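Local coordinates for coat protein (Tobacco streak virus, PDB 4Y6X), which forms the shell of the virion as the coat protein and binds viral RNA, probably taking part in its packaging and in starting its translation, at residues A[24-29]-A[150-155]; A[46-51]-A[119-124]; A[67-72]-A[140-145]. All coordinates share one frame; numbering follows the deposited sequence.

Contact 1 of 3, residues A[24-29]-A[150-155]; sequences NQVWVT and SKPAPL
Ser150 pairs with Gln25 where strand 25-30, the first of the jelly roll in conventional order, meets the end of the last strand, 140-150. The two residues form an antiparallel non-hydrogen-bonded pair, with CA of Gln25 and CA of Ser150 4.5 Å apart. Their side chains diverge, and Ser150 turns its OG to the backbone N of Lys63 on the adjoining strand 63-73. One residue on, Lys151 makes the last backbone bond of the pairing: its N donates to Asn24 O over 3.0 Å, with an angle of 159° at the hydrogen and with the donor standing 40° out of the carbonyl plane. The Lys151 side chain starts out opposite its own backbone N (chi1 178°), runs across Val26 at about a right angle and bends about the CG-CD bond, which brings NZ to Asn23 O. This course presses CE onto Val26 CG1 at 3.5 Å, tighter than normal for two carbons, and also leaves CE 4.0 Å from Gln25 O. From here the chain parts from the strand and runs off as the C-terminal arm, on which, consistent with the domain-swapped dimer, Leu155 packs on Trp27 of the second subunit. At the base of the arm Pro152 shares Val26 with the lysine before it: one methyl of the valine goes to each of these consecutive residues, and Pro152 CD lies 3.6 Å from Val26 CG2.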
# COMPACT_ATOMS: atom_id res chain seq x y z
N ASN A 24 -21.72 -9.16 -3.53
CA ASN A 24 -21.41 -7.77 -3.81
C ASN A 24 -20.31 -7.09 -2.91
O ASN A 24 -20.15 -5.87 -2.93
CB ASN A 24 -22.69 -6.98 -3.72
CG ASN A 24 -23.23 -6.94 -2.33
OD1 ASN A 24 -22.95 -7.80 -1.50
ND2 ASN A 24 -24.03 -5.94 -2.07
N GLN A 25 -19.52 -7.90 -2.22
CA GLN A 25 -18.41 -7.39 -1.37
C GLN A 25 -17.11 -8.12 -1.72
O GLN A 25 -17.17 -9.23 -2.14
CB GLN A 25 -18.75 -7.70 0.07
CG GLN A 25 -19.89 -6.88 0.59
CD GLN A 25 -20.21 -7.20 2.04
OE1 GLN A 25 -19.37 -7.65 2.78
NE2 GLN A 25 -21.43 -6.95 2.44
N VAL A 26 -15.96 -7.49 -1.47
CA VAL A 26 -14.66 -8.13 -1.53
C VAL A 26 -13.82 -7.76 -0.30
O VAL A 26 -14.09 -6.77 0.39
CB VAL A 26 -13.84 -7.72 -2.78
CG1 VAL A 26 -14.50 -8.27 -4.02
CG2 VAL A 26 -13.67 -6.21 -2.87
N TRP A 27 -12.80 -8.56 -0.07
CA TRP A 27 -11.76 -8.32 0.91
C TRP A 27 -10.67 -7.53 0.28
O TRP A 27 -10.27 -7.83 -0.84
CB TRP A 27 -11.17 -9.63 1.42
CG TRP A 27 -12.07 -10.42 2.34
CD1 TRP A 27 -12.68 -11.61 2.08
CD2 TRP A 27 -12.46 -10.05 3.66
NE1 TRP A 27 -13.39 -12.02 3.19
CE2 TRP A 27 -13.30 -11.06 4.15
CE3 TRP A 27 -12.11 -8.98 4.50
CZ2 TRP A 27 -13.82 -11.03 5.41
CZ3 TRP A 27 -12.67 -8.92 5.73
CH2 TRP A 27 -13.49 -9.95 6.20
N VAL A 28 -10.21 -6.52 1.00
CA VAL A 28 -8.96 -5.88 0.69
C VAL A 28 -8.13 -5.86 1.95
O VAL A 28 -8.66 -6.03 3.08
CB VAL A 28 -9.17 -4.44 0.16
CG1 VAL A 28 -9.95 -4.47 -1.19
CG2 VAL A 28 -9.86 -3.56 1.16
N THR A 29 -6.81 -5.68 1.81
CA THR A 29 -5.93 -5.77 2.95
C THR A 29 -4.79 -4.83 2.75
O THR A 29 -4.47 -4.50 1.60
CB THR A 29 -5.34 -7.19 3.16
OG1 THR A 29 -4.55 -7.26 4.37
CG2 THR A 29 -4.41 -7.64 1.99
N SER A 150 -17.58 -2.79 -0.45
CA SER A 150 -18.36 -2.94 -1.69
C SER A 150 -17.43 -3.22 -2.85
O SER A 150 -16.35 -2.62 -2.96
CB SER A 150 -19.23 -1.67 -1.98
OG SER A 150 -18.55 -0.45 -1.72
N LYS A 151 -17.84 -4.18 -3.66
CA LYS A 151 -17.01 -4.69 -4.75
C LYS A 151 -16.80 -3.61 -5.81
O LYS A 151 -17.75 -3.01 -6.28
CB LYS A 151 -17.68 -5.88 -5.39
CG LYS A 151 -16.96 -6.48 -6.56
CD LYS A 151 -17.71 -7.78 -6.94
CE LYS A 151 -17.24 -8.94 -6.09
NZ LYS A 151 -17.75 -10.25 -6.58
N PRO A 152 -15.53 -3.29 -6.12
CA PRO A 152 -15.25 -2.25 -7.09
C PRO A 152 -15.36 -2.77 -8.52
O PRO A 152 -15.32 -3.96 -8.75
CB PRO A 152 -13.78 -1.87 -6.74
CG PRO A 152 -13.17 -3.13 -6.23
CD PRO A 152 -14.29 -3.87 -5.53
N ALA A 153 -15.47 -1.88 -9.49
CA ALA A 153 -15.29 -2.29 -10.91
C ALA A 153 -13.87 -2.87 -11.11
O ALA A 153 -12.96 -2.57 -10.35
CB ALA A 153 -15.45 -1.07 -11.81
N PRO A 154 -13.67 -3.68 -12.15
CA PRO A 154 -12.30 -4.18 -12.44
C PRO A 154 -11.28 -3.04 -12.56
O PRO A 154 -11.52 -2.01 -13.15
CB PRO A 154 -12.44 -4.89 -13.78
CG PRO A 154 -13.90 -5.23 -13.84
CD PRO A 154 -14.64 -4.12 -13.16
N LEU A 155 -10.15 -3.22 -11.93
CA LEU A 155 -9.20 -2.14 -11.81
C LEU A 155 -8.54 -1.87 -13.19
O LEU A 155 -8.17 -2.80 -13.92
CB LEU A 155 -8.23 -2.53 -10.73
CG LEU A 155 -7.34 -1.47 -10.17
CD1 LEU A 155 -8.18 -0.36 -9.56
CD2 LEU A 155 -6.42 -2.10 -9.14

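Contact 2 of 3, residues A[46-51]-A[119-124]; sequences IPFKTI and NQLDDR
Phe48 and Arg124 join the start of a short helix to a turn, in a partly buried contact at one end of the barrel. Phe48 N donates to Arg124 O over 2.7 Å, an almost straight bond (171°) with the donor tilted 27° from the carbonyl plane. The same oxygen lies 3.5 Å from Pro47 CA and accepts a second bond from a water at 2.8 Å. That water receives the Lys49 N-H and reaches Asp122 O more weakly, so it links the first turn of helix 48-52, with Pro47 as its N-cap, to residues 121-124. These form a type I turn within the connection between strands 107-117 and 125-130, the G-H loop of a jelly roll in its usual lettering; strand 44-47, which leads into the helix, would be strand C. Beside the polar bridge the contact is apolar. With CG opposite the backbone N (chi1 -168°), the Phe48 ring is swung onto Leu121, its CD2 3.8 Å from Leu121 CB and its CE2 3.9 Å from Leu121 CD1. The ring also meets Phe64 edge to face. Leu121 turns its other methyl, CD2, to the Arg124 guanidinium, 3.6 Å above the centre of that plane.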
# COMPACT_ATOMS: atom_id res chain seq x y z
N ILE A 46 -4.84 3.46 16.67
CA ILE A 46 -4.72 3.57 15.22
C ILE A 46 -6.03 4.07 14.61
O ILE A 46 -7.05 3.38 14.69
CB ILE A 46 -4.33 2.24 14.63
CG1 ILE A 46 -3.03 1.81 15.28
CG2 ILE A 46 -4.19 2.37 13.11
CD1 ILE A 46 -2.57 0.45 14.84
N PRO A 47 -6.02 5.28 13.99
CA PRO A 47 -7.23 5.81 13.40
C PRO A 47 -7.64 5.06 12.15
O PRO A 47 -6.79 4.56 11.42
CB PRO A 47 -6.87 7.25 13.03
CG PRO A 47 -5.56 7.52 13.67
CD PRO A 47 -4.88 6.20 13.84
N PHE A 48 -8.94 4.97 11.93
CA PHE A 48 -9.47 4.29 10.75
C PHE A 48 -8.98 4.90 9.43
O PHE A 48 -8.73 4.15 8.50
CB PHE A 48 -10.99 4.21 10.78
CG PHE A 48 -11.56 3.30 9.76
CD1 PHE A 48 -11.46 1.94 9.90
CD2 PHE A 48 -12.21 3.81 8.63
CE1 PHE A 48 -11.98 1.09 8.92
CE2 PHE A 48 -12.77 2.96 7.68
CZ PHE A 48 -12.66 1.60 7.83
N LYS A 49 -8.86 6.21 9.35
CA LYS A 49 -8.36 6.84 8.10
C LYS A 49 -6.98 6.32 7.76
O LYS A 49 -6.70 6.11 6.62
CB LYS A 49 -8.37 8.38 8.15
N THR A 50 -6.13 6.07 8.76
CA THR A 50 -4.81 5.52 8.55
C THR A 50 -4.87 4.08 8.09
O THR A 50 -4.07 3.66 7.31
CB THR A 50 -4.00 5.53 9.88
OG1 THR A 50 -3.83 6.87 10.28
CG2 THR A 50 -2.62 4.86 9.76
N ILE A 51 -5.79 3.28 8.64
CA ILE A 51 -5.90 1.92 8.23
C ILE A 51 -6.19 1.82 6.74
O ILE A 51 -5.66 0.97 6.04
CB ILE A 51 -6.99 1.19 9.03
CG1 ILE A 51 -6.49 0.94 10.45
CG2 ILE A 51 -7.32 -0.14 8.36
CD1 ILE A 51 -7.56 0.58 11.44
N ASN A 119 -16.54 8.90 5.23
CA ASN A 119 -16.80 10.12 5.98
C ASN A 119 -17.58 9.87 7.26
O ASN A 119 -17.52 10.69 8.18
CB ASN A 119 -17.48 11.21 5.11
CG ASN A 119 -18.75 10.73 4.43
OD1 ASN A 119 -19.70 10.29 5.07
ND2 ASN A 119 -18.78 10.83 3.11
N GLN A 120 -18.31 8.75 7.34
CA GLN A 120 -19.01 8.36 8.57
C GLN A 120 -18.16 7.54 9.55
O GLN A 120 -18.55 7.36 10.69
CB GLN A 120 -20.25 7.55 8.23
CG GLN A 120 -21.37 8.24 7.51
CD GLN A 120 -22.28 7.21 6.88
OE1 GLN A 120 -22.00 6.70 5.80
NE2 GLN A 120 -23.37 6.85 7.57
N LEU A 121 -17.00 7.04 9.12
CA LEU A 121 -16.11 6.23 9.95
C LEU A 121 -14.78 6.91 10.25
O LEU A 121 -13.97 6.39 11.03
CB LEU A 121 -15.81 4.92 9.25
CG LEU A 121 -17.01 3.99 8.96
CD1 LEU A 121 -16.66 2.88 8.00
CD2 LEU A 121 -17.55 3.40 10.24
N ASP A 122 -14.56 8.09 9.68
CA ASP A 122 -13.23 8.71 9.77
C ASP A 122 -12.91 9.31 11.15
O ASP A 122 -11.81 9.76 11.35
CB ASP A 122 -12.95 9.70 8.62
CG ASP A 122 -13.90 10.88 8.61
OD1 ASP A 122 -14.84 10.93 9.44
OD2 ASP A 122 -13.71 11.77 7.73
N ASP A 123 -13.87 9.29 12.08
CA ASP A 123 -13.61 9.63 13.47
C ASP A 123 -13.28 8.39 14.39
O ASP A 123 -13.18 8.54 15.61
CB ASP A 123 -14.86 10.36 14.03
N ARG A 124 -13.18 7.20 13.81
CA ARG A 124 -12.99 5.97 14.57
C ARG A 124 -11.53 5.56 14.70
O ARG A 124 -10.70 5.82 13.83
CB ARG A 124 -13.79 4.84 13.94
CG ARG A 124 -15.30 5.12 13.94
CD ARG A 124 -16.05 3.84 14.20
NE ARG A 124 -17.49 3.97 13.97
CZ ARG A 124 -18.29 2.93 13.71
NH1 ARG A 124 -17.79 1.69 13.64
NH2 ARG A 124 -19.58 3.13 13.50
O HOH W 1 -10.16 7.37 11.53

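Contact 3 of 3, residues A[67-72]-A[140-145]; sequences LLIGFV and VQLAGY
Phe71 and Leu142 face the interior of the jelly roll from adjacent antiparallel strands, as a non-hydrogen-bonded pair with CA atoms 4.4 Å apart. Phe71 CG sits between its own backbone N and carbonyl carbon (chi1 66°), which directs the ring away from strand 140-150 and into the packed interior between the sheets. What touches across the strands is therefore mostly the Phe71 CB: it meets Leu142 CD2 at 4.0 Å and Val140 CG1 at 3.9 Å, the valine methyl also approaching ring atom CD2 obliquely. Leu142 has a chi2 of 147°, away from the usual staggered values, and its CD2 comes within 3.6 Å of Gly70 O. Further along, Ile69 CG2 lies near the plane of the Tyr145 ring, at its edge, 4.3 Å from CD1. Val72 and Gln141 point to the opposite face and exchange two backbone bonds, and Ala143 N donates to Gly70 O at 2.9 Å. At Ala143 and Gly144 the direct pairing is interrupted, and a water takes the Gly70 N-H and appears to donate to Gly144 O; pairing resumes where Leu68 bonds to Trp146. The Phe71 ring meets Trp128, Phe79 and Phe101 edge to face, three aromatic residues of the facing sheet. Strand 107-117 flanks residues 67-72 on their other side, whereas Tyr145 continues the sheet toward strand 25-30, and Leu68 and Ala143 pack on Phe161 of the second subunit.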
# COMPACT_ATOMS: atom_id res chain seq x y z
N LEU A 67 -14.18 -4.85 9.51
CA LEU A 67 -12.76 -4.71 9.70
C LEU A 67 -12.30 -5.87 10.59
O LEU A 67 -12.86 -6.06 11.70
CB LEU A 67 -12.48 -3.41 10.36
CG LEU A 67 -11.04 -3.28 10.87
CD1 LEU A 67 -10.01 -3.19 9.75
CD2 LEU A 67 -10.96 -2.08 11.75
N LEU A 68 -11.33 -6.63 10.14
CA LEU A 68 -10.70 -7.70 10.89
C LEU A 68 -9.34 -7.29 11.33
O LEU A 68 -8.53 -6.79 10.50
CB LEU A 68 -10.50 -8.93 10.05
CG LEU A 68 -11.66 -9.93 9.88
CD1 LEU A 68 -13.02 -9.32 9.77
CD2 LEU A 68 -11.40 -10.90 8.74
N ILE A 69 -9.07 -7.45 12.63
CA ILE A 69 -7.75 -7.24 13.10
C ILE A 69 -7.26 -8.42 13.92
O ILE A 69 -8.05 -9.15 14.57
CB ILE A 69 -7.59 -5.94 13.83
CG1 ILE A 69 -8.33 -5.95 15.11
CG2 ILE A 69 -8.09 -4.72 13.05
CD1 ILE A 69 -7.45 -5.33 16.13
N GLY A 70 -5.96 -8.64 13.87
CA GLY A 70 -5.34 -9.70 14.67
C GLY A 70 -4.06 -9.17 15.20
O GLY A 70 -3.40 -8.39 14.54
N PHE A 71 -3.70 -9.59 16.39
CA PHE A 71 -2.48 -9.13 17.00
C PHE A 71 -1.99 -10.05 18.06
O PHE A 71 -2.75 -10.89 18.58
CB PHE A 71 -2.64 -7.72 17.54
CG PHE A 71 -3.60 -7.63 18.68
CD1 PHE A 71 -4.95 -7.41 18.44
CD2 PHE A 71 -3.16 -7.72 19.99
CE1 PHE A 71 -5.87 -7.33 19.48
CE2 PHE A 71 -4.07 -7.64 21.05
CZ PHE A 71 -5.43 -7.46 20.78
N VAL A 72 -0.72 -9.89 18.38
CA VAL A 72 -0.11 -10.48 19.57
C VAL A 72 0.50 -9.35 20.38
O VAL A 72 1.15 -8.46 19.82
CB VAL A 72 1.01 -11.48 19.19
CG1 VAL A 72 1.67 -12.04 20.43
CG2 VAL A 72 0.41 -12.67 18.50
N VAL A 140 2.69 -4.27 20.73
CA VAL A 140 1.61 -4.93 20.00
C VAL A 140 2.08 -5.16 18.53
O VAL A 140 2.65 -4.27 17.91
CB VAL A 140 0.38 -4.05 19.94
CG1 VAL A 140 -0.69 -4.66 19.07
CG2 VAL A 140 -0.15 -3.80 21.33
N GLN A 141 1.99 -6.36 18.05
CA GLN A 141 2.35 -6.68 16.68
C GLN A 141 1.07 -7.07 15.95
O GLN A 141 0.42 -8.05 16.33
CB GLN A 141 3.38 -7.82 16.61
CG GLN A 141 4.61 -7.52 17.45
CD GLN A 141 5.44 -8.76 17.64
OE1 GLN A 141 5.72 -9.48 16.69
NE2 GLN A 141 5.79 -9.03 18.84
N LEU A 142 0.74 -6.29 14.94
CA LEU A 142 -0.49 -6.44 14.18
C LEU A 142 -0.27 -7.24 12.93
O LEU A 142 0.69 -7.05 12.23
CB LEU A 142 -1.03 -5.10 13.75
CG LEU A 142 -1.72 -4.42 14.91
CD1 LEU A 142 -1.53 -2.94 14.78
CD2 LEU A 142 -3.19 -4.81 14.92
N ALA A 143 -1.16 -8.15 12.65
CA ALA A 143 -1.25 -8.78 11.32
C ALA A 143 -1.71 -7.76 10.33
O ALA A 143 -2.11 -6.62 10.72
CB ALA A 143 -2.23 -9.90 11.38
N GLY A 144 -1.71 -8.10 9.05
CA GLY A 144 -2.40 -7.26 8.05
C GLY A 144 -3.84 -6.89 8.45
O GLY A 144 -4.51 -7.67 9.12
N TYR A 145 -4.29 -5.71 8.07
CA TYR A 145 -5.68 -5.30 8.26
C TYR A 145 -6.48 -5.87 7.13
O TYR A 145 -6.00 -5.87 5.98
CB TYR A 145 -5.79 -3.81 8.14
CG TYR A 145 -4.93 -3.03 9.11
CD1 TYR A 145 -5.11 -3.14 10.46
CD2 TYR A 145 -3.96 -2.17 8.64
CE1 TYR A 145 -4.33 -2.41 11.33
CE2 TYR A 145 -3.15 -1.47 9.49
CZ TYR A 145 -3.35 -1.57 10.84
OH TYR A 145 -2.59 -0.82 11.68
O HOH W 2 -4.77 -6.93 11.78

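In the fold
Contacts 1 and 3 belong to one sheet, with strand 140-150 common to both: it pairs with strand 25-30 in contact 1 and with strand 63-73 in contact 3. Their centres are 21 Å apart, yet they touch: Thr29 OG1 lies 2.6 Å from Tyr145 O, a probable hydrogen bond, and Trp27 packs on Leu68. Both also reach the second subunit, unlike contact 2. The latter starts from the facing sheet, its centre 16 Å from that of contact 3, and meets it across the interior, where Ile46 CD1 comes 3.6 Å from Leu142 CD1 and Ile51 packs on Tyr145. Contacts 1 and 2 do not touch, their nearest atoms being about 7 Å apart.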